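Local structure of N-acetyltransferase (Trypanosoma brucei, 3I3G) at residues S82-P87 with H98-V103; K67-Q72 with G114-M119; G93-H98 with K128-V133. The protein probably catalyses acetyl transfer from acetyl-CoA to D-glucosamine 6-phosphate, giving N-acetyl-D-glucosamine 6-phosphate on the way to UDP-N-acetylglucosamine. One frame throughout, in Å; residues are numbered along the deposited sequence.

All three contacts build on one mixed sheet of the GNAT fold. Contact 1 pairs strands 76-86 and 96-104. Contact 3 shares H98 with it, its centre about 11 Å away. The two meet where Q86 O and V96 N, 2.8 Å apart, probably hydrogen-bond. Contact 2 sets helix 113-127 against strand 65-71, with its centre about 14 Å from that of contact 1. V102 CG2 of contact 1 packs on I118 CD1 of contact 2 at 3.8 Å. Contacts 2 and 3 do not touch, their centres being about 21 Å apart. As in other GNAT enzymes, acetyl-CoA probably binds beside strand 96-104 and the start of helix 113-127. Contacts 1 and 3 meet the second subunit.

Contact 1: S82-P87 with H98-V103; sequences SLMIQP and HIEDVV
M84 and H98 form a hydrogen-bonded pair in the antiparallel beta hairpin of strands 76-86 and 96-104, two inner strands of the GNAT sheet. M84 N gives a hydrogen bond to H98 O at 2.7 Å, and H98 N returns one to M84 O. S82 and E100 are bonded in the same reciprocal way. Between these pairs, L83 and I99 form a non-hydrogen-bonded pair.

The M84 side chain runs across its neighbours on the face that also carries S82, H98 and E100. Its CB stands 3.8 Å from H98 O, and its CG is 4.1 Å from the same oxygen. SD then reaches the flank of E100, 4.2 Å from E100 CG. A bend about the CG-SD bond (chi3 -54°) brings the methyl group back over the neighbouring strand. CE therefore wedges between two side chains, at 3.5 Å from E100 CG and 3.7 Å from H98 CB. The M84 chain lies roughly perpendicular to that of H98. Q86 of the second subunit also packs on M84, so this face of the hairpin belongs to the dimer interface.

L83 and I99 point to the other face. L83 CD1 meets I99 CG1 at 4.1 Å, and L121 and I124 of helix 113-127 cover the leucine.

At the far end, D101 OD2 forms a salt bridge with K88 of the second subunit. S82 OG is hydrogen-bonded to T66 OG1. S82 OG also lies 2.9 Å from the oxygen of a water that donates a hydrogen bond to D101 O.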
loop_
_atom_site.group_PDB
_atom_site.type_symbol
_atom_site.label_atom_id
_atom_site.label_comp_id
_atom_site.label_asym_id
_atom_site.label_seq_id
_atom_site.Cartn_x
_atom_site.Cartn_y
_atom_site.Cartn_z
ATOM N N SER A 82 6.810 -8.035 3.829
ATOM C CA SER A 82 5.379 -7.982 4.118
ATOM C C SER A 82 4.543 -7.810 2.855
ATOM O O SER A 82 4.998 -7.228 1.870
ATOM C CB SER A 82 5.073 -6.865 5.116
ATOM O OG SER A 82 5.655 -7.139 6.379
ATOM N N LEU A 83 3.315 -8.319 2.895
ATOM C CA LEU A 83 2.426 -8.273 1.742
ATOM C C LEU A 83 1.048 -7.739 2.116
ATOM O O LEU A 83 0.421 -8.212 3.064
ATOM C CB LEU A 83 2.290 -9.664 1.118
ATOM C CG LEU A 83 1.338 -9.773 -0.074
ATOM C CD1 LEU A 83 1.833 -8.917 -1.229
ATOM C CD2 LEU A 83 1.171 -11.224 -0.509
ATOM N N MET A 84 0.585 -6.749 1.363
ATOM C CA MET A 84 -0.748 -6.195 1.551
ATOM C C MET A 84 -1.549 -6.390 0.271
ATOM O O MET A 84 -1.241 -5.789 -0.756
ATOM C CB MET A 84 -0.668 -4.708 1.895
ATOM C CG MET A 84 0.242 -4.383 3.068
ATOM S SD MET A 84 0.303 -2.617 3.430
ATOM C CE MET A 84 0.767 -1.955 1.831
ATOM N N ILE A 85 -2.567 -7.240 0.330
ATOM C CA ILE A 85 -3.394 -7.507 -0.840
ATOM C C ILE A 85 -4.620 -6.600 -0.866
ATOM O O ILE A 85 -5.490 -6.684 0.001
ATOM C CB ILE A 85 -3.819 -8.983 -0.915
ATOM C CG1 ILE A 85 -2.586 -9.876 -1.075
ATOM C CG2 ILE A 85 -4.786 -9.197 -2.068
ATOM C CD1 ILE A 85 -2.905 -11.350 -1.230
ATOM N N GLN A 86 -4.680 -5.729 -1.868
ATOM C CA GLN A 86 -5.755 -4.750 -1.960
ATOM C C GLN A 86 -6.644 -4.974 -3.178
ATOM O O GLN A 86 -6.193 -4.849 -4.318
ATOM C CB GLN A 86 -5.182 -3.334 -1.978
ATOM C CG GLN A 86 -4.638 -2.875 -0.637
ATOM C CD GLN A 86 -3.894 -1.561 -0.733
ATOM O OE1 GLN A 86 -3.263 -1.266 -1.748
ATOM N NE2 GLN A 86 -3.962 -0.763 0.326
ATOM N N PRO A 87 -7.918 -5.308 -2.934
ATOM C CA PRO A 87 -8.893 -5.480 -4.001
ATOM C C PRO A 87 -9.215 -4.139 -4.646
ATOM O O PRO A 87 -9.257 -3.118 -3.958
ATOM C CB PRO A 87 -10.130 -6.022 -3.270
ATOM C CG PRO A 87 -9.656 -6.421 -1.905
ATOM C CD PRO A 87 -8.507 -5.526 -1.604
ATOM N N HIS A 98 0.757 -5.538 -2.712
ATOM C CA HIS A 98 1.694 -4.510 -2.280
ATOM C C HIS A 98 2.747 -5.106 -1.355
ATOM O O HIS A 98 2.438 -5.498 -0.231
ATOM C CB HIS A 98 0.957 -3.387 -1.549
ATOM C CG HIS A 98 -0.034 -2.656 -2.400
ATOM N ND1 HIS A 98 0.216 -1.408 -2.929
ATOM C CD2 HIS A 98 -1.278 -2.996 -2.812
ATOM C CE1 HIS A 98 -0.830 -1.012 -3.631
ATOM N NE2 HIS A 98 -1.750 -1.957 -3.576
ATOM N N ILE A 99 3.985 -5.177 -1.832
ATOM C CA ILE A 99 5.087 -5.669 -1.014
ATOM C C ILE A 99 5.738 -4.520 -0.252
ATOM O O ILE A 99 6.053 -3.478 -0.829
ATOM C CB ILE A 99 6.140 -6.413 -1.856
ATOM C CG1 ILE A 99 5.558 -7.727 -2.384
ATOM C CG2 ILE A 99 7.393 -6.684 -1.034
ATOM C CD1 ILE A 99 6.546 -8.566 -3.174
ATOM N N GLU A 100 5.930 -4.716 1.048
ATOM C CA GLU A 100 6.434 -3.664 1.922
ATOM C C GLU A 100 7.571 -4.152 2.809
ATOM O O GLU A 100 7.673 -5.341 3.111
ATOM C CB GLU A 100 5.305 -3.138 2.814
ATOM C CG GLU A 100 4.220 -2.370 2.079
ATOM C CD GLU A 100 4.612 -0.933 1.806
ATOM O OE1 GLU A 100 5.327 -0.338 2.638
ATOM O OE2 GLU A 100 4.197 -0.395 0.761
ATOM N N ASP A 101 8.445 -3.265 3.168
ATOM C CA ASP A 101 9.407 -3.467 4.197
ATOM C C ASP A 101 10.209 -4.757 3.998
ATOM O O ASP A 101 10.112 -5.630 4.774
ATOM C CB ASP A 101 8.712 -3.490 5.545
ATOM C CG ASP A 101 8.229 -2.101 5.973
ATOM O OD1 ASP A 101 8.943 -1.153 5.873
ATOM O OD2 ASP A 101 7.120 -2.029 6.313
ATOM N N VAL A 102 10.931 -4.846 2.898
ATOM C CA VAL A 102 11.796 -5.980 2.610
ATOM C C VAL A 102 13.172 -5.716 3.212
ATOM O O VAL A 102 13.822 -4.725 2.881
ATOM C CB VAL A 102 11.938 -6.211 1.095
ATOM C CG1 VAL A 102 12.813 -7.427 0.818
ATOM C CG2 VAL A 102 10.567 -6.374 0.453
ATOM N N VAL A 103 13.610 -6.596 4.106
ATOM C CA VAL A 103 14.892 -6.411 4.773
ATOM C C VAL A 103 15.579 -7.741 5.056
ATOM O O VAL A 103 14.945 -8.698 5.498
ATOM C CB VAL A 103 14.734 -5.632 6.094
ATOM C CG1 VAL A 103 13.807 -6.376 7.042
ATOM C CG2 VAL A 103 16.094 -5.397 6.742
HETATM O O HOH W 1 8.557 -6.925 6.693
HETATM O O HOH W 2 5.179 -3.770 6.491
#

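Contact 2: K67-Q72 with G114-M119; sequences KVFCHQ and GKALIM
Strand 65-71 and helix 113-127 run roughly antiparallel here, with short-segment axes 9.3 Å apart at an angle of 148°, and K67 and L117 have the nearest CA atoms at 7.1 Å. No hydrogen bond crosses between the two segments, and apolar side chains do the work.

F69 is the main strand residue. Its chi1 of -92° departs from a staggered value and lays the ring against the helix. The far rim of the ring meets A116. The A116 methyl lies in the ring plane, at the edge, with CB 3.5 Å from F69 CZ. L117 approaches the ring obliquely, with L117 CG 3.7 Å from F69 CD2. The two side chains lie alongside one another, each reaching toward the other's backbone.

L117 bridges two levels of the strand. Its CD2 methyl reaches the backbone, 3.7 Å from K67 O, and also lies 3.9 Å from F69 CD2. L23 of the neighbouring strand 21-25 packs on both F69 and L117.

K67 starts toward the helix, but its chain then turns aside. Its NZ forms a salt bridge with D120, one turn beyond L117 on the same helix. V68 points away, to the other face of the sheet.

This is alpha/beta packing of a helix on one face of the sheet. In GNAT enzymes the corresponding helix follows the loop that binds the pyrophosphate of CoA.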
loop_
_atom_site.group_PDB
_atom_site.type_symbol
_atom_site.label_atom_id
_atom_site.label_comp_id
_atom_site.label_asym_id
_atom_site.label_seq_id
_atom_site.Cartn_x
_atom_site.Cartn_y
_atom_site.Cartn_z
ATOM N N LYS A 67 6.136 -12.467 6.111
ATOM C CA LYS A 67 6.921 -13.690 6.057
ATOM C C LYS A 67 8.338 -13.386 6.516
ATOM O O LYS A 67 8.893 -12.340 6.185
ATOM C CB LYS A 67 6.937 -14.261 4.638
ATOM C CG LYS A 67 5.557 -14.551 4.069
ATOM C CD LYS A 67 4.799 -15.546 4.935
ATOM C CE LYS A 67 5.422 -16.930 4.870
ATOM N NZ LYS A 67 5.184 -17.589 3.555
ATOM N N VAL A 68 8.919 -14.299 7.286
ATOM C CA VAL A 68 10.262 -14.093 7.811
ATOM C C VAL A 68 11.137 -15.324 7.624
ATOM O O VAL A 68 10.645 -16.452 7.567
ATOM C CB VAL A 68 10.233 -13.754 9.316
ATOM C CG1 VAL A 68 9.475 -12.459 9.557
ATOM C CG2 VAL A 68 9.614 -14.900 10.104
ATOM N N PHE A 69 12.440 -15.095 7.521
ATOM C CA PHE A 69 13.407 -16.175 7.612
ATOM C C PHE A 69 13.914 -16.240 9.042
ATOM O O PHE A 69 14.317 -15.225 9.613
ATOM C CB PHE A 69 14.569 -15.963 6.643
ATOM C CG PHE A 69 14.365 -16.611 5.305
ATOM C CD1 PHE A 69 14.425 -17.989 5.176
ATOM C CD2 PHE A 69 14.117 -15.846 4.179
ATOM C CE1 PHE A 69 14.238 -18.592 3.948
ATOM C CE2 PHE A 69 13.931 -16.444 2.948
ATOM C CZ PHE A 69 13.990 -17.819 2.833
ATOM N N CYS A 70 13.882 -17.435 9.620
ATOM C CA CYS A 70 14.294 -17.620 11.003
ATOM C C CYS A 70 15.386 -18.674 11.119
ATOM O O CYS A 70 15.284 -19.756 10.540
ATOM C CB CYS A 70 13.090 -18.015 11.865
ATOM S SG CYS A 70 13.484 -18.477 13.574
ATOM N N HIS A 71 16.439 -18.344 11.857
ATOM C CA HIS A 71 17.439 -19.330 12.228
ATOM C C HIS A 71 16.854 -20.176 13.354
ATOM O O HIS A 71 16.920 -19.803 14.525
ATOM C CB HIS A 71 18.729 -18.646 12.678
ATOM C CG HIS A 71 19.840 -19.598 12.991
ATOM N ND1 HIS A 71 20.283 -19.830 14.276
ATOM C CD2 HIS A 71 20.592 -20.386 12.186
ATOM C CE1 HIS A 71 21.264 -20.716 14.248
ATOM N NE2 HIS A 71 21.470 -21.069 12.993
ATOM N N GLN A 72 16.266 -21.310 12.986
ATOM C CA GLN A 72 15.503 -22.130 13.927
ATOM C C GLN A 72 16.187 -22.389 15.268
ATOM O O GLN A 72 15.556 -22.268 16.319
ATOM C CB GLN A 72 15.094 -23.457 13.284
ATOM C CG GLN A 72 13.653 -23.491 12.807
ATOM C CD GLN A 72 13.130 -24.905 12.658
ATOM O OE1 GLN A 72 12.042 -25.232 13.138
ATOM N NE2 GLN A 72 13.909 -25.757 12.003
ATOM N N GLY A 114 16.580 -12.588 0.079
ATOM C CA GLY A 114 15.756 -11.574 -0.570
ATOM C C GLY A 114 14.915 -12.165 -1.684
ATOM O O GLY A 114 13.696 -11.987 -1.720
ATOM N N LYS A 115 15.570 -12.871 -2.598
ATOM C CA LYS A 115 14.881 -13.518 -3.709
ATOM C C LYS A 115 13.790 -14.461 -3.211
ATOM O O LYS A 115 12.662 -14.437 -3.705
ATOM C CB LYS A 115 15.880 -14.284 -4.580
ATOM C CG LYS A 115 15.243 -15.123 -5.676
ATOM C CD LYS A 115 16.303 -15.708 -6.598
ATOM C CE LYS A 115 15.687 -16.600 -7.664
ATOM N NZ LYS A 115 15.280 -15.829 -8.871
ATOM N N ALA A 116 14.132 -15.291 -2.232
ATOM C CA ALA A 116 13.188 -16.263 -1.690
ATOM C C ALA A 116 11.953 -15.576 -1.111
ATOM O O ALA A 116 10.824 -15.994 -1.360
ATOM C CB ALA A 116 13.863 -17.126 -0.634
ATOM N N LEU A 117 12.178 -14.521 -0.336
ATOM C CA LEU A 117 11.083 -13.770 0.271
ATOM C C LEU A 117 10.160 -13.169 -0.785
ATOM O O LEU A 117 8.942 -13.338 -0.726
ATOM C CB LEU A 117 11.629 -12.670 1.185
ATOM C CG LEU A 117 12.173 -13.130 2.540
ATOM C CD1 LEU A 117 12.990 -12.030 3.202
ATOM C CD2 LEU A 117 11.038 -13.578 3.443
ATOM N N ILE A 118 10.745 -12.468 -1.752
ATOM C CA ILE A 118 9.965 -11.826 -2.807
ATOM C C ILE A 118 9.155 -12.839 -3.614
ATOM O O ILE A 118 7.963 -12.646 -3.851
ATOM C CB ILE A 118 10.860 -11.008 -3.755
ATOM C CG1 ILE A 118 11.562 -9.885 -2.986
ATOM C CG2 ILE A 118 10.039 -10.439 -4.901
ATOM C CD1 ILE A 118 10.613 -8.914 -2.308
ATOM N N MET A 119 9.808 -13.916 -4.039
ATOM C CA MET A 119 9.134 -14.960 -4.803
ATOM C C MET A 119 7.964 -15.540 -4.017
ATOM O O MET A 119 6.885 -15.761 -4.565
ATOM C CB MET A 119 10.116 -16.069 -5.186
ATOM C CG MET A 119 11.170 -15.645 -6.198
ATOM S SD MET A 119 10.461 -15.146 -7.781
ATOM C CE MET A 119 9.687 -13.593 -7.338
#

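Contact 3: G93-H98 with K128-V133; sequences GRAVGH and KGCYKV
A95 O accepts one hydrogen bond and one weaker CH...O contact from the facing segment. Y131 N donates to A95 O at 3.2 Å, nearly along the C=O axis. C130 CA lies 3.1 Å from A95 O in the CH...O contact. This is where the beta-alpha-beta crossover of strand 96-104, helix 113-127 and strand 132-137 returns to the sheet. G129 has positive phi and is the C-prime residue of the Schellman motif that ends the helix.

R94 ties down the turn after the helix. Its NE donates to G129 O at 3.2 Å, with a nearly straight N-H...O angle of 169°. The oxygen lies in the guanidinium plane, at its edge. NH1 makes a weak, bent bond to C130 O. Meanwhile Y131 CB sits over the centre of one guanidinium face, 3.5 Å from R94 CZ.

Y131 has its CG between the backbone N and the carbonyl carbon (chi1 74°), which carries the ring toward V96. Its CE2 meets V96 CG2 at 3.5 Å. K132 CE reaches the same methyl at 3.6 Å, so V96 CG2 touches both side chains.

K132 and V133 also pair with an antiparallel strand of the second subunit, so the sheet continues through the dimer. On this chain, G97 N donates to K132 O at 3.0 Å, and G97 O takes a CH...O contact from V133 CA at 3.2 Å.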
loop_
_atom_site.group_PDB
_atom_site.type_symbol
_atom_site.label_atom_id
_atom_site.label_comp_id
_atom_site.label_asym_id
_atom_site.label_seq_id
_atom_site.Cartn_x
_atom_site.Cartn_y
_atom_site.Cartn_z
ATOM N N GLY A 93 -12.247 -6.465 -10.492
ATOM C CA GLY A 93 -12.085 -6.751 -9.072
ATOM C C GLY A 93 -10.817 -7.497 -8.704
ATOM O O GLY A 93 -10.658 -7.935 -7.566
ATOM N N ARG A 94 -9.907 -7.649 -9.661
ATOM C CA ARG A 94 -8.636 -8.305 -9.376
ATOM C C ARG A 94 -7.784 -7.437 -8.455
ATOM O O ARG A 94 -7.703 -6.222 -8.629
ATOM C CB ARG A 94 -7.889 -8.639 -10.667
ATOM C CG ARG A 94 -8.611 -9.659 -11.534
ATOM C CD ARG A 94 -7.728 -10.159 -12.659
ATOM N NE ARG A 94 -6.602 -10.948 -12.166
ATOM C CZ ARG A 94 -5.651 -11.453 -12.944
ATOM N NH1 ARG A 94 -4.661 -12.160 -12.414
ATOM N NH2 ARG A 94 -5.688 -11.249 -14.253
ATOM N N ALA A 95 -7.155 -8.067 -7.469
ATOM C CA ALA A 95 -6.424 -7.328 -6.446
ATOM C C ALA A 95 -5.001 -6.980 -6.866
ATOM O O ALA A 95 -4.476 -7.513 -7.843
ATOM C CB ALA A 95 -6.417 -8.102 -5.132
ATOM N N VAL A 96 -4.391 -6.067 -6.118
ATOM C CA VAL A 96 -2.997 -5.705 -6.321
ATOM C C VAL A 96 -2.186 -6.092 -5.089
ATOM O O VAL A 96 -2.561 -5.769 -3.963
ATOM C CB VAL A 96 -2.837 -4.197 -6.569
ATOM C CG1 VAL A 96 -1.367 -3.805 -6.540
ATOM C CG2 VAL A 96 -3.479 -3.807 -7.893
ATOM N N GLY A 97 -1.079 -6.793 -5.309
ATOM C CA GLY A 97 -0.192 -7.175 -4.217
ATOM C C GLY A 97 0.831 -6.096 -3.916
ATOM O O GLY A 97 1.667 -5.769 -4.757
ATOM N N HIS A 98 0.757 -5.538 -2.712
ATOM C CA HIS A 98 1.694 -4.510 -2.280
ATOM C C HIS A 98 2.747 -5.106 -1.355
ATOM O O HIS A 98 2.438 -5.498 -0.231
ATOM C CB HIS A 98 0.957 -3.387 -1.549
ATOM C CG HIS A 98 -0.034 -2.656 -2.400
ATOM N ND1 HIS A 98 0.216 -1.408 -2.929
ATOM C CD2 HIS A 98 -1.278 -2.996 -2.812
ATOM C CE1 HIS A 98 -0.830 -1.012 -3.631
ATOM N NE2 HIS A 98 -1.750 -1.957 -3.576
ATOM N N LYS A 128 -4.136 -15.319 -4.662
ATOM C CA LYS A 128 -5.272 -14.488 -4.278
ATOM C C LYS A 128 -5.880 -13.762 -5.474
ATOM O O LYS A 128 -6.774 -12.929 -5.316
ATOM C CB LYS A 128 -4.859 -13.481 -3.201
ATOM C CG LYS A 128 -4.525 -14.105 -1.852
ATOM C CD LYS A 128 -5.765 -14.693 -1.194
ATOM C CE LYS A 128 -5.505 -15.055 0.262
ATOM N NZ LYS A 128 -4.424 -16.068 0.408
ATOM N N GLY A 129 -5.390 -14.077 -6.668
ATOM C CA GLY A 129 -5.941 -13.507 -7.895
ATOM C C GLY A 129 -5.392 -12.143 -8.272
ATOM O O GLY A 129 -5.990 -11.431 -9.081
ATOM N N CYS A 130 -4.257 -11.769 -7.691
ATOM C CA CYS A 130 -3.620 -10.502 -8.029
ATOM C C CYS A 130 -3.163 -10.509 -9.485
ATOM O O CYS A 130 -2.672 -11.522 -9.982
ATOM C CB CYS A 130 -2.424 -10.230 -7.113
ATOM S SG CYS A 130 -2.846 -9.878 -5.389
ATOM N N TYR A 131 -3.325 -9.381 -10.167
ATOM C CA TYR A 131 -2.877 -9.271 -11.552
ATOM C C TYR A 131 -1.492 -8.635 -11.630
ATOM O O TYR A 131 -0.810 -8.733 -12.651
ATOM C CB TYR A 131 -3.884 -8.488 -12.401
ATOM C CG TYR A 131 -3.891 -6.998 -12.150
ATOM C CD1 TYR A 131 -3.092 -6.145 -12.898
ATOM C CD2 TYR A 131 -4.705 -6.443 -11.172
ATOM C CE1 TYR A 131 -3.097 -4.782 -12.677
ATOM C CE2 TYR A 131 -4.718 -5.082 -10.943
ATOM C CZ TYR A 131 -3.912 -4.257 -11.697
ATOM O OH TYR A 131 -3.924 -2.901 -11.470
ATOM N N LYS A 132 -1.079 -7.988 -10.545
ATOM C CA LYS A 132 0.248 -7.392 -10.477
ATOM C C LYS A 132 0.740 -7.286 -9.037
ATOM O O LYS A 132 -0.052 -7.294 -8.095
ATOM C CB LYS A 132 0.255 -6.005 -11.127
ATOM C CG LYS A 132 -0.428 -4.927 -10.296
ATOM C CD LYS A 132 -0.256 -3.548 -10.916
ATOM C CE LYS A 132 -0.920 -2.476 -10.064
ATOM N NZ LYS A 132 -0.727 -1.109 -10.625
ATOM N N VAL A 133 2.056 -7.199 -8.881
ATOM C CA VAL A 133 2.669 -6.945 -7.587
ATOM C C VAL A 133 3.531 -5.697 -7.703
ATOM O O VAL A 133 4.323 -5.565 -8.634
ATOM C CB VAL A 133 3.548 -8.124 -7.125
ATOM C CG1 VAL A 133 4.227 -7.793 -5.804
ATOM C CG2 VAL A 133 2.717 -9.393 -6.997
#